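Local coordinates for protein proteolytically activated form of PPO4 Tyrosinase (Agaricus bisporus var. bisporus H97, PDB 4OUA) that is a dicopper tyrosinase that hydroxylates monophenols and oxidises the resulting o-diphenols to reactive o-quinones, probably as the initial step of melanin synthesis, at residues V72-Q83 / P305-P315; F225-H235 / H242-D251. One frame throughout, in Å; residues are numbered along the deposited sequence.

How the contacts relate
From the N terminus, the chain first runs through the loop 72-83, between helices 49-54 and 86-109. It meets its partner 305-315 in contact 1 only after a further 221 residues, which closes a very long loop over most of the tyrosinase domain. Contact 2 lies wholly within that excursion. There, the short helix 229-233 and the start of helix 246-258 come together across just six residues. The two contacts, with centres about 19 Å apart, meet at S82, whose hydroxyl and backbone N probably bond to H235 and E247. Contact 1 holds a ligand of one copper, H81, and contact 2 one of the other, H250; a single water lies on both metals.

Contact 1 (V72-Q83 / P305-P315); sequences VPYESGYCTHSQ and PEREGSMGFAP. With CU1 (copper (I) ion), chain C.
M311 fills the tight part of this contact, wedged between V72, S76 and the ring of Y78. Its sulfur lies over one face of Y78, a Met-aromatic contact with SD 3.9 Å from the ring centroid and 29° off the normal. The side chain runs straight out to SD and bends only at the last torsion (chi3 -82°), carrying the methyl CE back to the carbonyl O of S76. M311 CG also crosses V72 at a slant, 3.4 Å from its CG1. The backbone joins in: M311 N donates to G77 O at 2.6 Å, and M311 CA points its hydrogen at Y74 O.

Beyond G77, the loop 72-83 enters the first copper site of the type 3 centre. A thioether joins C79 SG to H81 CE1, the cross-link familiar from fungal tyrosinases, and H81 NE2 binds the copper at 2.1 Å, together with H56 and H90.

Toward solvent the packing is looser, and the partly exposed Y74 ring makes most of it. P315 sets CD over one face of the Y74 ring, 3.8 Å from its centroid, while A314 CB meets the same ring obliquely. Farther along, the exposed E308 reaches back to S82, whose OG donates to OE2 at 2.6 Å on the anti side of the carboxylate, tilted 28° from its plane; that hydroxyl also bonds H235 NE2.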
loop_
_atom_site.group_PDB
_atom_site.type_symbol
_atom_site.label_atom_id
_atom_site.label_comp_id
_atom_site.label_asym_id
_atom_site.label_seq_id
_atom_site.Cartn_x
_atom_site.Cartn_y
_atom_site.Cartn_z
ATOM N N VAL A 72 13.862 -18.686 -9.342
ATOM C CA VAL A 72 12.575 -18.089 -9.674
ATOM C C VAL A 72 12.272 -18.230 -11.164
ATOM O O VAL A 72 13.164 -18.078 -12.001
ATOM C CB VAL A 72 12.527 -16.602 -9.279
ATOM C CG1 VAL A 72 12.441 -16.457 -7.769
ATOM C CG2 VAL A 72 13.744 -15.872 -9.823
ATOM N N PRO A 73 11.005 -18.519 -11.496
ATOM C CA PRO A 73 10.559 -18.794 -12.867
ATOM C C PRO A 73 10.662 -17.600 -13.812
ATOM O O PRO A 73 10.391 -17.751 -15.002
ATOM C CB PRO A 73 9.092 -19.198 -12.679
ATOM C CG PRO A 73 8.682 -18.536 -11.410
ATOM C CD PRO A 73 9.895 -18.585 -10.531
ATOM N N TYR A 74 11.049 -16.437 -13.298
ATOM C CA TYR A 74 11.086 -15.234 -14.121
ATOM C C TYR A 74 11.788 -14.088 -13.402
ATOM O O TYR A 74 11.442 -13.750 -12.272
ATOM C CB TYR A 74 9.664 -14.824 -14.511
ATOM C CG TYR A 74 9.579 -13.896 -15.700
ATOM C CD1 TYR A 74 9.856 -14.353 -16.981
ATOM C CD2 TYR A 74 9.202 -12.568 -15.545
ATOM C CE1 TYR A 74 9.774 -13.510 -18.075
ATOM C CE2 TYR A 74 9.115 -11.718 -16.632
ATOM C CZ TYR A 74 9.401 -12.195 -17.894
ATOM O OH TYR A 74 9.317 -11.355 -18.982
ATOM N N GLU A 75 12.779 -13.495 -14.063
ATOM C CA GLU A 75 13.522 -12.383 -13.483
ATOM C C GLU A 75 12.786 -11.067 -13.701
ATOM O O GLU A 75 12.820 -10.495 -14.792
ATOM C CB GLU A 75 14.930 -12.301 -14.074
ATOM C CG GLU A 75 15.809 -11.246 -13.418
ATOM C CD GLU A 75 17.193 -11.169 -14.032
ATOM O OE1 GLU A 75 17.413 -11.804 -15.086
ATOM O OE2 GLU A 75 18.060 -10.476 -13.461
ATOM N N SER A 76 12.124 -10.595 -12.652
ATOM C CA SER A 76 11.356 -9.359 -12.705
ATOM C C SER A 76 10.848 -9.014 -11.311
ATOM O O SER A 76 11.287 -9.600 -10.322
ATOM C CB SER A 76 10.189 -9.491 -13.687
ATOM O OG SER A 76 9.431 -8.295 -13.748
ATOM N N GLY A 77 9.923 -8.062 -11.232
ATOM C CA GLY A 77 9.327 -7.695 -9.961
ATOM C C GLY A 77 8.448 -8.807 -9.421
ATOM O O GLY A 77 8.201 -9.801 -10.102
ATOM N N TYR A 78 7.981 -8.644 -8.188
ATOM C CA TYR A 78 7.078 -9.615 -7.580
ATOM C C TYR A 78 5.622 -9.245 -7.832
ATOM O O TYR A 78 4.769 -10.122 -7.974
ATOM C CB TYR A 78 7.319 -9.721 -6.073
ATOM C CG TYR A 78 8.289 -10.802 -5.656
ATOM C CD1 TYR A 78 8.008 -12.142 -5.888
ATOM C CD2 TYR A 78 9.470 -10.485 -4.999
ATOM C CE1 TYR A 78 8.887 -13.134 -5.497
ATOM C CE2 TYR A 78 10.355 -11.470 -4.604
ATOM C CZ TYR A 78 10.058 -12.793 -4.854
ATOM O OH TYR A 78 10.936 -13.776 -4.461
ATOM N N CYS A 79 5.348 -7.944 -7.885
ATOM C CA CYS A 79 3.980 -7.442 -7.960
ATOM C C CYS A 79 3.235 -7.983 -9.171
ATOM O O CYS A 79 3.788 -8.086 -10.265
ATOM C CB CYS A 79 3.965 -5.910 -7.984
ATOM S SG CYS A 79 4.630 -5.159 -9.487
ATOM N N THR A 80 1.975 -8.337 -8.954
ATOM C CA THR A 80 1.130 -8.880 -10.004
ATOM C C THR A 80 0.248 -7.787 -10.592
ATOM O O THR A 80 -0.585 -7.207 -9.895
ATOM C CB THR A 80 0.251 -10.020 -9.477
ATOM O OG1 THR A 80 -0.577 -9.528 -8.416
ATOM C CG2 THR A 80 1.117 -11.152 -8.952
ATOM N N HIS A 81 0.438 -7.508 -11.876
ATOM C CA HIS A 81 -0.295 -6.439 -12.538
ATOM C C HIS A 81 -0.900 -6.933 -13.847
ATOM O O HIS A 81 -0.304 -7.758 -14.540
ATOM C CB HIS A 81 0.626 -5.240 -12.787
ATOM C CG HIS A 81 1.356 -4.778 -11.563
ATOM N ND1 HIS A 81 2.700 -5.008 -11.367
ATOM C CD2 HIS A 81 0.926 -4.109 -10.467
ATOM C CE1 HIS A 81 3.069 -4.497 -10.206
ATOM N NE2 HIS A 81 2.010 -3.946 -9.638
ATOM N N SER A 82 -2.088 -6.430 -14.171
ATOM C CA SER A 82 -2.799 -6.825 -15.384
ATOM C C SER A 82 -3.254 -8.281 -15.326
ATOM O O SER A 82 -3.505 -8.904 -16.358
ATOM C CB SER A 82 -1.921 -6.599 -16.616
ATOM O OG SER A 82 -1.455 -5.263 -16.667
ATOM N N GLN A 83 -3.363 -8.819 -14.115
ATOM C CA GLN A 83 -3.773 -10.205 -13.931
ATOM C C GLN A 83 -4.744 -10.354 -12.761
ATOM O O GLN A 83 -4.890 -9.446 -11.942
ATOM C CB GLN A 83 -2.550 -11.098 -13.718
ATOM C CG GLN A 83 -1.513 -10.503 -12.788
ATOM C CD GLN A 83 -0.606 -11.555 -12.188
ATOM O OE1 GLN A 83 -1.074 -12.574 -11.686
ATOM N NE2 GLN A 83 0.699 -11.315 -12.238
ATOM N N PRO A 305 -4.587 -15.831 -17.114
ATOM C CA PRO A 305 -3.178 -15.973 -17.501
ATOM C C PRO A 305 -2.277 -14.855 -16.980
ATOM O O PRO A 305 -2.749 -13.750 -16.712
ATOM C CB PRO A 305 -3.243 -15.936 -19.026
ATOM C CG PRO A 305 -4.398 -15.029 -19.309
ATOM C CD PRO A 305 -5.405 -15.281 -18.210
ATOM N N GLU A 306 -0.988 -15.154 -16.838
ATOM C CA GLU A 306 0.010 -14.149 -16.489
ATOM C C GLU A 306 0.502 -13.448 -17.749
ATOM O O GLU A 306 1.344 -13.978 -18.473
ATOM C CB GLU A 306 1.187 -14.785 -15.747
ATOM C CG GLU A 306 2.377 -13.851 -15.539
ATOM C CD GLU A 306 2.156 -12.848 -14.418
ATOM O OE1 GLU A 306 2.376 -11.638 -14.643
ATOM O OE2 GLU A 306 1.770 -13.270 -13.308
ATOM N N ARG A 307 -0.022 -12.255 -18.007
ATOM C CA ARG A 307 0.273 -11.551 -19.251
ATOM C C ARG A 307 1.561 -10.729 -19.185
ATOM O O ARG A 307 2.412 -10.838 -20.067
ATOM C CB ARG A 307 -0.909 -10.660 -19.638
ATOM C CG ARG A 307 -2.046 -11.434 -20.296
ATOM C CD ARG A 307 -3.307 -10.598 -20.452
ATOM N NE ARG A 307 -4.070 -10.516 -19.211
ATOM C CZ ARG A 307 -5.274 -9.962 -19.111
ATOM N NH1 ARG A 307 -5.855 -9.440 -20.184
ATOM N NH2 ARG A 307 -5.898 -9.930 -17.941
ATOM N N GLU A 308 1.709 -9.912 -18.147
ATOM C CA GLU A 308 2.911 -9.094 -18.003
ATOM C C GLU A 308 4.126 -9.936 -17.627
ATOM O O GLU A 308 5.164 -9.874 -18.287
ATOM C CB GLU A 308 2.703 -7.998 -16.957
ATOM C CG GLU A 308 1.751 -6.895 -17.379
ATOM C CD GLU A 308 1.980 -5.609 -16.608
ATOM O OE1 GLU A 308 3.062 -5.467 -15.997
ATOM O OE2 GLU A 308 1.083 -4.740 -16.613
ATOM N N GLY A 309 3.989 -10.719 -16.561
ATOM C CA GLY A 309 5.080 -11.539 -16.067
ATOM C C GLY A 309 5.678 -10.968 -14.796
ATOM O O GLY A 309 6.019 -9.788 -14.736
ATOM N N SER A 310 5.797 -11.806 -13.772
ATOM C CA SER A 310 6.380 -11.392 -12.501
ATOM C C SER A 310 7.291 -12.498 -11.983
ATOM O O SER A 310 7.305 -13.596 -12.532
ATOM C CB SER A 310 5.288 -11.068 -11.483
ATOM O OG SER A 310 4.561 -12.233 -11.137
ATOM N N MET A 311 8.049 -12.225 -10.929
ATOM C CA MET A 311 9.010 -13.211 -10.444
ATOM C C MET A 311 8.303 -14.430 -9.840
ATOM O O MET A 311 8.939 -15.432 -9.517
ATOM C CB MET A 311 9.965 -12.566 -9.428
ATOM C CG MET A 311 10.988 -13.511 -8.777
ATOM S SD MET A 311 12.102 -12.706 -7.597
ATOM C CE MET A 311 13.334 -11.989 -8.703
ATOM N N GLY A 312 6.985 -14.349 -9.695
ATOM C CA GLY A 312 6.220 -15.481 -9.209
ATOM C C GLY A 312 5.728 -16.332 -10.364
ATOM O O GLY A 312 5.725 -17.561 -10.287
ATOM N N PHE A 313 5.319 -15.673 -11.443
ATOM C CA PHE A 313 4.765 -16.369 -12.598
ATOM C C PHE A 313 5.330 -15.842 -13.912
ATOM O O PHE A 313 5.322 -14.637 -14.162
ATOM C CB PHE A 313 3.241 -16.246 -12.618
ATOM C CG PHE A 313 2.593 -16.500 -11.291
ATOM C CD1 PHE A 313 2.430 -17.793 -10.821
ATOM C CD2 PHE A 313 2.140 -15.447 -10.515
ATOM C CE1 PHE A 313 1.829 -18.030 -9.598
ATOM C CE2 PHE A 313 1.539 -15.675 -9.294
ATOM C CZ PHE A 313 1.383 -16.971 -8.835
ATOM N N ALA A 314 5.815 -16.752 -14.750
ATOM C CA ALA A 314 6.277 -16.391 -16.083
ATOM C C ALA A 314 5.082 -16.121 -16.991
ATOM O O ALA A 314 3.987 -16.626 -16.744
ATOM C CB ALA A 314 7.151 -17.489 -16.660
ATOM N N PRO A 315 5.292 -15.324 -18.049
ATOM C CA PRO A 315 4.211 -14.943 -18.965
ATOM C C PRO A 315 3.579 -16.150 -19.654
ATOM O O PRO A 315 4.276 -16.917 -20.316
ATOM C CB PRO A 315 4.914 -14.036 -19.980
ATOM C CG PRO A 315 6.350 -14.432 -19.914
ATOM C CD PRO A 315 6.596 -14.797 -18.483
HETATM CU CU CU1 C . 1.841 -3.404 -7.615
HETATM O O HOH W 1 1.358 -1.171 -8.396
#

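Contact 2 (F225-H235 / H242-D251); sequences FNANWEAFSNH and HANSLEAVHD. With CU1 (copper (I) ion), chain D.
The imidazole of H235 lies flat on the carboxylate of E247, the two planes only 7° apart, while its edge is turned to a second acid, D251. ND1 donates to the syn lone pair of D251 OD2 at 2.6 Å, and the D251 carboxylate is strongly inclined to the ring. E247 gets beneath the imidazole because its chain is fully extended, CG anti to the backbone N (chi1 -176°). Its OE1 then also takes the backbone N-H of H235 from above the carboxylate plane, at 3.1 Å, and accepts from S82 N. With NE2 of H235 bonded to S82 OG, both ring nitrogens are engaged and the ring's rotation is fixed. A leucine in place of H235 would probably leave D251 OD2 without its donor, take one of two partners from the S82 hydroxyl and lose the flat stacking on E247.

These acids belong to helix 246-258, one of the four-helix bundle that carries the dicopper centre of tyrosinases. Here H250 NE2 binds the second copper at 2.0 Å, one turn before H254, with H282 as third protein ligand. S245 is the N-cap: its OG accepts from A248 N at 3.0 Å and donates to H242 O, which also takes S245 N in the type I turn H242-S245. The short helix 229-233 runs nearly parallel to this helix start, and F232 O receives L246 N at 2.7 Å. L246 CB sits over one face of the F232 ring; W292 also stacks on that ring.

Farther out, H242 NE2 donates to E230 OE1 at 3.0 Å, in its ring plane but with the carboxylate turned 81° to it; D239 holds ND1. N226 ND2 bridges N244 O and M222 O.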
loop_
_atom_site.group_PDB
_atom_site.type_symbol
_atom_site.label_atom_id
_atom_site.label_comp_id
_atom_site.label_asym_id
_atom_site.label_seq_id
_atom_site.Cartn_x
_atom_site.Cartn_y
_atom_site.Cartn_z
ATOM N N PHE A 225 -20.215 -1.065 -9.402
ATOM C CA PHE A 225 -20.537 -1.817 -10.611
ATOM C C PHE A 225 -19.416 -2.746 -11.061
ATOM O O PHE A 225 -18.622 -2.400 -11.934
ATOM C CB PHE A 225 -20.900 -0.848 -11.736
ATOM C CG PHE A 225 -21.870 0.219 -11.316
ATOM C CD1 PHE A 225 -23.201 -0.087 -11.084
ATOM C CD2 PHE A 225 -21.449 1.527 -11.144
ATOM C CE1 PHE A 225 -24.095 0.892 -10.693
ATOM C CE2 PHE A 225 -22.339 2.510 -10.755
ATOM C CZ PHE A 225 -23.664 2.192 -10.529
ATOM N N ASN A 226 -19.373 -3.930 -10.459
ATOM C CA ASN A 226 -18.404 -4.969 -10.802
ATOM C C ASN A 226 -18.881 -6.335 -10.323
ATOM O O ASN A 226 -18.587 -6.741 -9.199
ATOM C CB ASN A 226 -17.032 -4.663 -10.197
ATOM C CG ASN A 226 -16.192 -3.763 -11.076
ATOM O OD1 ASN A 226 -15.661 -4.194 -12.100
ATOM N ND2 ASN A 226 -16.058 -2.504 -10.674
ATOM N N ALA A 227 -19.619 -7.042 -11.172
ATOM C CA ALA A 227 -20.178 -8.335 -10.795
ATOM C C ALA A 227 -19.153 -9.456 -10.952
ATOM O O ALA A 227 -19.000 -10.295 -10.067
ATOM C CB ALA A 227 -21.419 -8.634 -11.618
ATOM N N ASN A 228 -18.456 -9.465 -12.084
ATOM C CA ASN A 228 -17.453 -10.490 -12.348
ATOM C C ASN A 228 -16.067 -10.055 -11.882
ATOM O O ASN A 228 -15.756 -8.864 -11.844
ATOM C CB ASN A 228 -17.424 -10.844 -13.838
ATOM C CG ASN A 228 -16.987 -9.680 -14.708
ATOM O OD1 ASN A 228 -17.317 -8.525 -14.437
ATOM N ND2 ASN A 228 -16.235 -9.981 -15.762
ATOM N N TRP A 229 -15.238 -11.034 -11.535
ATOM C CA TRP A 229 -13.921 -10.776 -10.965
ATOM C C TRP A 229 -12.916 -10.287 -12.003
ATOM O O TRP A 229 -12.026 -9.495 -11.690
ATOM C CB TRP A 229 -13.391 -12.041 -10.285
ATOM C CG TRP A 229 -12.014 -11.894 -9.714
ATOM C CD1 TRP A 229 -10.839 -12.254 -10.304
ATOM C CD2 TRP A 229 -11.669 -11.348 -8.435
ATOM N NE1 TRP A 229 -9.784 -11.967 -9.473
ATOM C CE2 TRP A 229 -10.267 -11.410 -8.320
ATOM C CE3 TRP A 229 -12.411 -10.815 -7.377
ATOM C CZ2 TRP A 229 -9.591 -10.956 -7.190
ATOM C CZ3 TRP A 229 -11.738 -10.365 -6.257
ATOM C CH2 TRP A 229 -10.342 -10.439 -6.172
ATOM N N GLU A 230 -13.056 -10.762 -13.235
ATOM C CA GLU A 230 -12.114 -10.414 -14.294
ATOM C C GLU A 230 -12.106 -8.916 -14.576
ATOM O O GLU A 230 -11.045 -8.311 -14.712
ATOM C CB GLU A 230 -12.438 -11.185 -15.574
ATOM C CG GLU A 230 -11.363 -12.181 -15.981
ATOM C CD GLU A 230 -10.038 -11.511 -16.302
ATOM O OE1 GLU A 230 -10.041 -10.307 -16.635
ATOM O OE2 GLU A 230 -8.992 -12.191 -16.220
ATOM N N ALA A 231 -13.292 -8.321 -14.660
ATOM C CA ALA A 231 -13.410 -6.900 -14.961
ATOM C C ALA A 231 -13.055 -6.036 -13.752
ATOM O O ALA A 231 -12.833 -4.832 -13.883
ATOM C CB ALA A 231 -14.815 -6.579 -15.444
ATOM N N PHE A 232 -13.000 -6.656 -12.578
ATOM C CA PHE A 232 -12.728 -5.932 -11.340
ATOM C C PHE A 232 -11.273 -6.051 -10.891
ATOM O O PHE A 232 -10.707 -5.107 -10.341
ATOM C CB PHE A 232 -13.652 -6.432 -10.227
ATOM C CG PHE A 232 -13.235 -5.997 -8.849
ATOM C CD1 PHE A 232 -13.553 -4.733 -8.379
ATOM C CD2 PHE A 232 -12.528 -6.855 -8.022
ATOM C CE1 PHE A 232 -13.174 -4.332 -7.114
ATOM C CE2 PHE A 232 -12.145 -6.459 -6.755
ATOM C CZ PHE A 232 -12.468 -5.196 -6.301
ATOM N N SER A 233 -10.652 -7.185 -11.153
ATOM C CA SER A 233 -9.313 -7.449 -10.678
ATOM C C SER A 233 -8.221 -6.676 -11.342
ATOM O O SER A 233 -7.428 -6.060 -10.681
ATOM C CB SER A 233 -9.012 -8.900 -10.850
ATOM O OG SER A 233 -9.812 -9.373 -11.866
ATOM N N ASN A 234 -8.150 -6.753 -12.651
ATOM C CA ASN A 234 -7.080 -6.115 -13.359
ATOM C C ASN A 234 -7.558 -5.248 -14.462
ATOM O O ASN A 234 -8.707 -5.189 -14.740
ATOM C CB ASN A 234 -6.169 -7.151 -13.924
ATOM C CG ASN A 234 -6.872 -8.091 -14.824
ATOM O OD1 ASN A 234 -6.579 -8.174 -15.977
ATOM N ND2 ASN A 234 -7.789 -8.810 -14.295
ATOM N N HIS A 235 -6.623 -4.581 -15.099
ATOM C CA HIS A 235 -6.917 -3.655 -16.153
ATOM C C HIS A 235 -6.598 -4.168 -17.534
ATOM O O HIS A 235 -7.176 -3.704 -18.479
ATOM C CB HIS A 235 -6.166 -2.360 -15.918
ATOM C CG HIS A 235 -4.687 -2.515 -15.891
ATOM N ND1 HIS A 235 -3.864 -1.669 -15.201
ATOM C CD2 HIS A 235 -3.884 -3.426 -16.471
ATOM C CE1 HIS A 235 -2.615 -2.049 -15.363
ATOM N NE2 HIS A 235 -2.600 -3.114 -16.125
ATOM N N HIS A 242 -12.071 -3.419 -18.977
ATOM C CA HIS A 242 -11.374 -3.455 -17.697
ATOM C C HIS A 242 -11.130 -2.050 -17.151
ATOM O O HIS A 242 -10.417 -1.874 -16.164
ATOM C CB HIS A 242 -10.038 -4.193 -17.829
ATOM C CG HIS A 242 -10.173 -5.640 -18.191
ATOM N ND1 HIS A 242 -10.524 -6.063 -19.455
ATOM C CD2 HIS A 242 -9.994 -6.763 -17.455
ATOM C CE1 HIS A 242 -10.559 -7.383 -19.482
ATOM N NE2 HIS A 242 -10.242 -7.833 -18.281
ATOM N N ALA A 243 -11.728 -1.053 -17.798
ATOM C CA ALA A 243 -11.515 0.343 -17.428
ATOM C C ALA A 243 -12.095 0.673 -16.057
ATOM O O ALA A 243 -11.733 1.679 -15.446
ATOM C CB ALA A 243 -12.113 1.260 -18.482
ATOM N N ASN A 244 -12.995 -0.178 -15.576
ATOM C CA ASN A 244 -13.654 0.046 -14.297
ATOM C C ASN A 244 -13.126 -0.900 -13.219
ATOM O O ASN A 244 -13.803 -1.169 -12.227
ATOM C CB ASN A 244 -15.167 -0.120 -14.451
ATOM C CG ASN A 244 -15.945 0.529 -13.324
ATOM O OD1 ASN A 244 -15.549 1.570 -12.800
ATOM N ND2 ASN A 244 -17.057 -0.087 -12.942
ATOM N N SER A 245 -11.913 -1.401 -13.421
ATOM C CA SER A 245 -11.324 -2.364 -12.498
ATOM C C SER A 245 -10.703 -1.682 -11.286
ATOM O O SER A 245 -10.441 -0.479 -11.302
ATOM C CB SER A 245 -10.267 -3.211 -13.209
ATOM O OG SER A 245 -9.183 -2.410 -13.645
ATOM N N LEU A 246 -10.474 -2.465 -10.235
ATOM C CA LEU A 246 -9.815 -1.975 -9.032
ATOM C C LEU A 246 -8.437 -1.420 -9.367
ATOM O O LEU A 246 -7.967 -0.477 -8.733
ATOM C CB LEU A 246 -9.695 -3.094 -7.993
ATOM C CG LEU A 246 -9.026 -2.771 -6.652
ATOM C CD1 LEU A 246 -9.958 -1.977 -5.746
ATOM C CD2 LEU A 246 -8.555 -4.042 -5.961
ATOM N N GLU A 247 -7.798 -2.007 -10.375
ATOM C CA GLU A 247 -6.439 -1.629 -10.747
ATOM C C GLU A 247 -6.413 -0.401 -11.648
ATOM O O GLU A 247 -5.541 0.459 -11.513
ATOM C CB GLU A 247 -5.730 -2.794 -11.437
ATOM C CG GLU A 247 -4.275 -2.519 -11.773
ATOM C CD GLU A 247 -3.610 -3.674 -12.498
ATOM O OE1 GLU A 247 -4.331 -4.549 -13.019
ATOM O OE2 GLU A 247 -2.362 -3.706 -12.544
ATOM N N ALA A 248 -7.368 -0.329 -12.572
ATOM C CA ALA A 248 -7.461 0.795 -13.497
ATOM C C ALA A 248 -7.608 2.111 -12.740
ATOM O O ALA A 248 -6.893 3.077 -13.009
ATOM C CB ALA A 248 -8.625 0.597 -14.452
ATOM N N VAL A 249 -8.541 2.136 -11.791
ATOM C CA VAL A 249 -8.748 3.297 -10.934
ATOM C C VAL A 249 -7.517 3.547 -10.073
ATOM O O VAL A 249 -7.206 4.685 -9.715
ATOM C CB VAL A 249 -9.980 3.110 -10.027
ATOM C CG1 VAL A 249 -10.159 4.312 -9.114
ATOM C CG2 VAL A 249 -11.226 2.878 -10.869
ATOM N N HIS A 250 -6.806 2.416 -9.752
ATOM C CA HIS A 250 -5.600 2.449 -8.935
ATOM C C HIS A 250 -4.420 3.072 -9.679
ATOM O O HIS A 250 -3.532 3.667 -9.067
ATOM C CB HIS A 250 -5.255 1.029 -8.476
ATOM C CG HIS A 250 -3.787 0.777 -8.330
ATOM N ND1 HIS A 250 -3.020 0.233 -9.338
ATOM C CD2 HIS A 250 -2.947 0.986 -7.290
ATOM C CE1 HIS A 250 -1.770 0.124 -8.926
ATOM N NE2 HIS A 250 -1.697 0.578 -7.688
ATOM N N ASP A 251 -4.420 2.940 -10.995
ATOM C CA ASP A 251 -3.321 3.435 -11.822
ATOM C C ASP A 251 -3.257 4.959 -11.849
ATOM O O ASP A 251 -2.174 5.536 -11.934
ATOM C CB ASP A 251 -3.444 2.903 -13.251
ATOM C CG ASP A 251 -3.258 1.402 -13.334
ATOM O OD1 ASP A 251 -2.593 0.833 -12.443
ATOM O OD2 ASP A 251 -3.775 0.793 -14.295
HETATM CU CU CU1 D . 0.229 0.450 -7.278
HETATM O O HOH W 1 1.358 -1.171 -8.396
#